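Magnesium and cobalt efflux protein (Bordetella parapertussis, PDB 3JTF) probably takes part in magnesium and cobalt ion transport and is represented here by its CBS domain pair, which binds AMP. Local coordinates at residues R92-S97 with G113-E118. Residues are numbered along the deposited sequence; the frame is centred on the assembly and turned at random.
Sequences REFRAS and GLVTME. With AMP (adenosine monophosphate), chain F; SO4 (sulfate ion), chain H.
The ring of Phe94 meets the turn from strand 111-116 into helix 117-126 obliquely. The distal end of the ring touches backbone: Phe94 CE2 lies 3.5 Å from Met117 N and also meets Thr116 C. Phe94 CZ reaches Val115 O at 3.8 Å. A looser apolar touch joins CZ to Val115 CG1, and Ala102 of strand 101-105 also packs against Phe94. With CG set beside its own backbone N (chi1 -87°), the ring extends from helix 87-96 to this junction. Met117, a selenomethionine, runs past Phe94 in the opposite direction, its CG 3.8 Å from Phe94 CB. The chain bends at its last torsion (chi3 79°), and SE rests 3.9 Å from Arg95 N. No hydrogen bond links the segments; they meet by van der Waals packing alone, mostly buried, with Arg95 at the exposed margin, where in the conformer given it also packs on Val125 of the second subunit.

Thr116, the N-cap of helix 117-126, has its CB directed away from helix 87-96. Its OG1 shares a 2.7 Å hydrogen bond with AMP O3', and the backbone N of Thr116 donates to Asp119 OD2. A sulfate, probably from the crystallisation liquor, sits by the first turn of the helix, weakly bonded by Met117 N. Leu114 CD2 packs 3.7 Å from adenine C6. One helix thus backs the strand-to-helix junction whose other side binds the nucleotide, as in the AMP sites of CBS domain pairs.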
# COMPACT_ATOMS: atom_id res chain seq x y z
N ARG B 92 6.98 15.51 5.23
CA ARG B 92 8.40 15.30 5.44
C ARG B 92 8.63 14.15 6.41
O ARG B 92 9.55 13.37 6.23
CB ARG B 92 9.05 16.58 5.99
CG ARG B 92 9.03 17.76 5.00
CD ARG B 92 9.87 18.93 5.45
NE ARG B 92 11.30 18.67 5.23
CZ ARG B 92 12.30 19.51 5.51
NH1 ARG B 92 12.05 20.68 6.09
NH2 ARG B 92 13.56 19.15 5.24
N GLU B 93 7.81 14.09 7.45
CA GLU B 93 7.89 13.02 8.46
C GLU B 93 7.63 11.64 7.86
O GLU B 93 8.45 10.69 7.99
CB GLU B 93 6.92 13.29 9.60
CG GLU B 93 6.82 12.15 10.65
CD GLU B 93 5.87 12.47 11.81
OE1 GLU B 93 5.16 13.49 11.73
OE2 GLU B 93 5.85 11.71 12.81
N PHE B 94 6.52 11.54 7.16
CA PHE B 94 6.15 10.31 6.46
C PHE B 94 7.20 9.91 5.40
O PHE B 94 7.55 8.73 5.32
CB PHE B 94 4.82 10.52 5.73
CG PHE B 94 3.57 10.25 6.55
CD1 PHE B 94 3.51 9.28 7.52
CD2 PHE B 94 2.40 10.95 6.25
CE1 PHE B 94 2.33 9.04 8.23
CE2 PHE B 94 1.21 10.72 6.93
CZ PHE B 94 1.17 9.75 7.93
N ARG B 95 7.69 10.85 4.60
CA ARG B 95 8.68 10.53 3.56
C ARG B 95 9.95 9.92 4.17
O ARG B 95 10.56 9.05 3.56
CB ARG B 95 9.06 11.77 2.73
CG ARG B 95 8.10 12.10 1.56
CD ARG B 95 8.55 13.42 0.87
NE ARG B 95 7.72 13.85 -0.28
CZ ARG B 95 7.82 15.05 -0.83
NH1 ARG B 95 8.71 15.90 -0.35
NH2 ARG B 95 7.07 15.40 -1.88
N ALA B 96 10.34 10.39 5.35
CA ALA B 96 11.56 9.93 6.02
C ALA B 96 11.34 8.64 6.87
O ALA B 96 12.31 7.97 7.26
CB ALA B 96 12.15 11.06 6.91
N SER B 97 10.10 8.25 7.06
CA SER B 97 9.74 7.23 8.01
C SER B 97 9.49 5.90 7.32
O SER B 97 9.12 5.86 6.13
CB SER B 97 8.46 7.64 8.73
OG SER B 97 8.05 6.64 9.63
N GLY B 113 -9.10 9.67 14.39
CA GLY B 113 -9.07 9.17 13.02
C GLY B 113 -7.73 8.57 12.66
O GLY B 113 -6.93 8.23 13.54
N LEU B 114 -7.52 8.37 11.37
CA LEU B 114 -6.25 7.93 10.83
C LEU B 114 -5.94 8.72 9.56
O LEU B 114 -6.81 9.33 8.96
CB LEU B 114 -6.20 6.40 10.63
CG LEU B 114 -6.98 5.73 9.49
CD1 LEU B 114 -6.38 6.02 8.13
CD2 LEU B 114 -7.07 4.21 9.73
N VAL B 115 -4.68 8.74 9.19
CA VAL B 115 -4.23 9.52 8.06
C VAL B 115 -3.04 8.79 7.46
O VAL B 115 -2.28 8.11 8.19
CB VAL B 115 -3.92 10.98 8.47
CG1 VAL B 115 -2.73 11.05 9.39
CG2 VAL B 115 -3.81 11.89 7.22
N THR B 116 -2.92 8.87 6.14
CA THR B 116 -1.81 8.28 5.38
C THR B 116 -1.10 9.30 4.51
O THR B 116 -1.61 10.39 4.26
CB THR B 116 -2.24 7.09 4.47
OG1 THR B 116 -2.95 7.57 3.32
CG2 THR B 116 -3.09 6.02 5.24
N MSE B 117 0.11 8.93 4.07
CA MSE B 117 0.91 9.82 3.21
C MSE B 117 0.18 10.18 1.93
O MSE B 117 0.30 11.29 1.45
CB MSE B 117 2.27 9.22 2.85
CG MSE B 117 3.27 10.32 2.30
SE MSE B 117 5.02 9.49 2.03
CE MSE B 117 4.57 8.65 0.30
N GLU B 118 -0.58 9.22 1.39
CA GLU B 118 -1.38 9.47 0.20
C GLU B 118 -2.39 10.57 0.41
O GLU B 118 -2.51 11.46 -0.45
CB GLU B 118 -2.09 8.19 -0.26
CG GLU B 118 -2.89 8.29 -1.58
CD GLU B 118 -3.77 7.00 -1.82
OE1 GLU B 118 -3.17 5.89 -1.92
OE2 GLU B 118 -5.03 7.07 -1.88
P AMP F . -4.65 1.97 1.23
O1P AMP F . -3.81 1.44 2.34
O2P AMP F . -3.97 2.04 -0.10
O3P AMP F . -5.98 1.30 1.15
O5' AMP F . -5.05 3.47 1.56
C5' AMP F . -5.96 4.14 0.68
C4' AMP F . -6.73 5.13 1.51
O4' AMP F . -7.71 4.53 2.39
C3' AMP F . -5.76 5.84 2.45
O3' AMP F . -5.01 6.86 1.77
C2' AMP F . -6.73 6.36 3.45
O2' AMP F . -7.49 7.37 2.68
C1' AMP F . -7.57 5.10 3.70
N9 AMP F . -7.14 3.99 4.62
C8 AMP F . -5.99 3.25 4.68
N7 AMP F . -6.07 2.29 5.65
C5 AMP F . -7.30 2.39 6.20
C6 AMP F . -8.06 1.68 7.24
N6 AMP F . -7.50 0.68 7.92
N1 AMP F . -9.31 2.11 7.52
C2 AMP F . -9.90 3.10 6.85
N3 AMP F . -9.28 3.77 5.86
C4 AMP F . -8.00 3.47 5.52
S SO4 H . 0.27 5.84 1.86
O1 SO4 H . 1.08 4.86 1.15
O2 SO4 H . 0.57 7.16 1.46
O3 SO4 H . -1.15 5.51 1.61
O4 SO4 H . 0.47 5.67 3.27